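Uncharacterized protein (Enterococcus faecalis, PDB 3PM7) is of unknown function but carries the PC4 transcriptional coactivator fold and, like its relatives, may bind nucleic acid as a dimer. Local coordinates at residues Glu60-Ala63 with Glu64-Lys67; Glu43-Pro46 with Asp47-Met51. One frame throughout, in Å; residues are numbered along the deposited sequence.

Both contacts are local and lie in series along the chain, within its PC4-like part. Contact 2 (Glu43-Met51) closes first. It is the end of strand 38-44 and the loop that leads to strand 51-52. Contact 1 (Glu60-Lys67) is two successive turns of helix 59-71. Their centres are 25 Å apart, on opposite sides of the centre of the chain. The nearest atoms stay about 13 Å apart, so the two do not touch. One side of contact 1 packs on the second subunit, whereas contact 2 meets no other chain of the assembly. A sulfate ion, probably from the crystallisation liquor, lies about 5 Å from the side chain of Pro46 in contact 2.

Contact 1. Residues Glu60-Ala63 with Glu64-Lys67; sequences EEFA and ELSK
Glu60 to Ala63 accept four successive i to i+4 backbone hydrogen bonds from Glu64 to Lys67, as in a regular alpha-helix. Leu65 N to Glu61 O is 2.8 Å, and Lys67 N to Ala63 O is 2.7 Å. Ser66 N to Phe62 O is 3.0 Å but more bent, with 136° at the hydrogen. There the donor sits above the carbonyl plane.

The side chains sort onto different sides of the helix. Phe62 and Leu65 share the apolar side, where Phe62 CD2 and Leu65 CD2 are 4.5 Å apart. The Leu65 methyl approaches the ring obliquely. Both side chains have CG anti to the backbone N (chi1 -171° and 177°), and both lie against Leu57. The Phe62 ring also stacks with Phe39. On the more open side, Glu64 CG lies beside its own backbone N, 3.5 Å from Glu60 O. The bend at the second torsion then turns the carboxylate toward Lys67. Lys67 bends near its end, which leaves a long salt bridge of 3.7 Å between Lys67 NZ and Glu64 OE1. Glu61 is buried. Its carboxylate is held by Thr58 N and by Ser17 and Lys25 of the second subunit.

The result is an amphipathic helix packed at a dimer interface. This agrees with the PC4 fold, in which a C-terminal helix follows the antiparallel sheet.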
# COMPACT_ATOMS: atom_id res chain seq x y z
N GLU A 60 6.33 0.79 -11.61
CA GLU A 60 7.54 1.52 -11.27
C GLU A 60 7.60 1.79 -9.76
O GLU A 60 8.66 1.69 -9.14
CB GLU A 60 7.64 2.82 -12.08
CG GLU A 60 6.86 4.01 -11.51
CD GLU A 60 5.61 4.39 -12.31
OE1 GLU A 60 5.39 3.81 -13.42
OE2 GLU A 60 4.85 5.26 -11.83
N GLU A 61 6.45 2.11 -9.17
CA GLU A 61 6.35 2.32 -7.73
C GLU A 61 6.53 1.01 -6.97
O GLU A 61 7.16 0.98 -5.91
CB GLU A 61 5.01 2.96 -7.38
CG GLU A 61 4.79 4.26 -8.10
CD GLU A 61 3.39 4.81 -7.89
OE1 GLU A 61 2.45 4.00 -7.75
OE2 GLU A 61 3.25 6.05 -7.85
N PHE A 62 5.98 -0.07 -7.50
CA PHE A 62 6.07 -1.34 -6.80
C PHE A 62 7.49 -1.89 -6.81
O PHE A 62 7.88 -2.61 -5.90
CB PHE A 62 5.10 -2.40 -7.37
CG PHE A 62 5.04 -3.62 -6.52
CD1 PHE A 62 5.78 -4.76 -6.85
CD2 PHE A 62 4.32 -3.61 -5.33
CE1 PHE A 62 5.75 -5.88 -6.04
CE2 PHE A 62 4.29 -4.73 -4.51
CZ PHE A 62 5.01 -5.87 -4.86
N ALA A 63 8.25 -1.57 -7.85
CA ALA A 63 9.63 -2.03 -7.91
C ALA A 63 10.44 -1.24 -6.90
O ALA A 63 11.26 -1.82 -6.18
CB ALA A 63 10.20 -1.87 -9.32
N GLU A 64 10.21 0.06 -6.83
CA GLU A 64 10.85 0.93 -5.83
C GLU A 64 10.49 0.56 -4.40
O GLU A 64 11.34 0.58 -3.52
CB GLU A 64 10.48 2.40 -6.07
CG GLU A 64 11.23 3.05 -7.22
CD GLU A 64 12.68 3.33 -6.88
OE1 GLU A 64 13.06 3.21 -5.69
OE2 GLU A 64 13.45 3.68 -7.82
N LEU A 65 9.22 0.23 -4.17
CA LEU A 65 8.80 -0.25 -2.87
C LEU A 65 9.56 -1.52 -2.56
O LEU A 65 9.98 -1.76 -1.43
CB LEU A 65 7.30 -0.53 -2.86
CG LEU A 65 6.80 -1.12 -1.53
CD1 LEU A 65 7.18 -0.25 -0.33
CD2 LEU A 65 5.30 -1.32 -1.59
N SER A 66 9.74 -2.34 -3.58
CA SER A 66 10.35 -3.66 -3.43
C SER A 66 11.87 -3.59 -3.21
O SER A 66 12.42 -4.30 -2.38
CB SER A 66 10.01 -4.52 -4.65
OG SER A 66 10.02 -5.90 -4.32
N LYS A 67 12.54 -2.71 -3.95
CA LYS A 67 13.96 -2.45 -3.73
C LYS A 67 14.21 -1.90 -2.32
O LYS A 67 15.22 -2.21 -1.69
CB LYS A 67 14.49 -1.46 -4.78
CG LYS A 67 15.87 -0.89 -4.45
CD LYS A 67 16.38 0.05 -5.55
CE LYS A 67 15.80 1.46 -5.40
NZ LYS A 67 16.35 2.19 -4.21

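Contact 2. Residues Glu43-Pro46 with Asp47-Met51; sequences EWAP and DHEKM
Glu43 O lies 3.7 Å from Met51 C, and the Glu43 backbone is hydrogen-bonded to that of Gly52. Trp44 comes next and pairs with Met51, a selenomethionine, as an antiparallel non-hydrogen-bonded pair. Their side chains lie side by side and point the same way. Met51 CB sits over one face of the indole, 3.6 Å from Trp44 CZ3. This is a CH-pi contact, 3.8 Å from Met51 CB to the centroid of the Trp44 six-membered ring. The Met51 selenium lies farther off, in an oblique Met-aromatic contact. The opposite indole face receives the edge of the His48 imidazole. The two planes meet at 63° in an offset edge-to-face pair. The indole is thus held from both faces within one loop.

Ala45 makes both backbone hydrogen bonds of the loop. Ala45 N donates to Lys50 O at 2.9 Å, almost straight at 174°. Ala45 O accepts from His48 N at 2.9 Å. With chi1 at 68°, Glu49 CG lies between its backbone N and carbonyl carbon and meets Ala45 CB at 3.6 Å. Pro46 and Asp47 carry the reversal closed by the Ala45-His48 bond, and His48 then has a left-handed backbone conformation.

The six-residue loop Ala45-Lys50 joins strand 38-44 to the short strand 51-52 in an antiparallel hairpin. Trp44 also reaches Glu26 and Asn28 of strand 24-30, and its ring meets Phe5 of helix 3-8 edge-to-face. His48 touches Ile9 and Glu12 of strand 9-18, while Trp23 packs against Ala45 and Lys50.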
# COMPACT_ATOMS: atom_id res chain seq x y z
N GLU A 43 -8.30 -2.21 1.83
CA GLU A 43 -9.18 -2.99 2.69
C GLU A 43 -10.36 -3.55 1.86
O GLU A 43 -10.93 -2.84 1.04
CB GLU A 43 -9.71 -2.11 3.83
CG GLU A 43 -10.23 -2.88 5.06
CD GLU A 43 -9.11 -3.38 5.97
OE1 GLU A 43 -8.00 -2.82 5.91
OE2 GLU A 43 -9.34 -4.33 6.74
N TRP A 44 -10.70 -4.82 2.08
CA TRP A 44 -11.78 -5.48 1.34
C TRP A 44 -12.73 -6.20 2.28
O TRP A 44 -12.29 -6.86 3.23
CB TRP A 44 -11.19 -6.53 0.42
CG TRP A 44 -10.47 -5.99 -0.76
CD1 TRP A 44 -9.14 -5.70 -0.85
CD2 TRP A 44 -11.05 -5.67 -2.04
NE1 TRP A 44 -8.84 -5.23 -2.12
CE2 TRP A 44 -10.00 -5.19 -2.86
CE3 TRP A 44 -12.34 -5.74 -2.57
CZ2 TRP A 44 -10.21 -4.79 -4.17
CZ3 TRP A 44 -12.55 -5.34 -3.89
CH2 TRP A 44 -11.49 -4.88 -4.67
N ALA A 45 -14.03 -6.10 2.00
CA ALA A 45 -15.03 -6.84 2.76
C ALA A 45 -14.79 -8.34 2.63
O ALA A 45 -14.07 -8.77 1.73
CB ALA A 45 -16.44 -6.46 2.30
N PRO A 46 -15.40 -9.15 3.52
CA PRO A 46 -15.21 -10.61 3.58
C PRO A 46 -15.08 -11.34 2.22
O PRO A 46 -14.05 -11.97 1.96
CB PRO A 46 -16.46 -11.08 4.33
CG PRO A 46 -16.75 -9.96 5.27
CD PRO A 46 -16.35 -8.69 4.55
N ASP A 47 -16.10 -11.28 1.38
CA ASP A 47 -16.01 -11.99 0.10
C ASP A 47 -15.76 -11.02 -1.07
O ASP A 47 -16.28 -11.19 -2.18
CB ASP A 47 -17.26 -12.83 -0.16
CG ASP A 47 -17.00 -13.98 -1.14
OD1 ASP A 47 -15.90 -14.56 -1.10
OD2 ASP A 47 -17.91 -14.30 -1.95
N HIS A 48 -14.95 -10.00 -0.79
CA HIS A 48 -14.64 -8.96 -1.77
C HIS A 48 -15.90 -8.34 -2.33
O HIS A 48 -15.93 -7.95 -3.50
CB HIS A 48 -13.81 -9.54 -2.93
CG HIS A 48 -12.52 -10.16 -2.49
ND1 HIS A 48 -11.39 -9.41 -2.23
CD2 HIS A 48 -12.19 -11.45 -2.24
CE1 HIS A 48 -10.41 -10.22 -1.85
NE2 HIS A 48 -10.87 -11.46 -1.85
N GLU A 49 -16.94 -8.22 -1.52
CA GLU A 49 -18.21 -7.71 -2.02
C GLU A 49 -18.17 -6.18 -2.13
O GLU A 49 -19.03 -5.56 -2.73
CB GLU A 49 -19.36 -8.12 -1.09
CG GLU A 49 -19.31 -7.46 0.28
CD GLU A 49 -20.24 -8.11 1.29
OE1 GLU A 49 -19.96 -8.02 2.51
OE2 GLU A 49 -21.26 -8.71 0.86
N LYS A 50 -17.15 -5.59 -1.52
CA LYS A 50 -17.05 -4.14 -1.43
C LYS A 50 -15.64 -3.79 -1.04
O LYS A 50 -15.00 -4.53 -0.28
CB LYS A 50 -18.05 -3.62 -0.40
CG LYS A 50 -18.03 -2.12 -0.18
CD LYS A 50 -19.17 -1.70 0.73
CE LYS A 50 -19.12 -0.21 1.03
NZ LYS A 50 -17.77 0.21 1.51
N MSE A 51 -15.15 -2.66 -1.54
CA MSE A 51 -13.78 -2.24 -1.26
C MSE A 51 -13.75 -1.00 -0.37
O MSE A 51 -14.70 -0.24 -0.29
CB MSE A 51 -13.02 -1.97 -2.57
CG MSE A 51 -13.26 -0.59 -3.16
SE MSE A 51 -12.15 -0.15 -4.73
CE MSE A 51 -13.17 -1.08 -6.10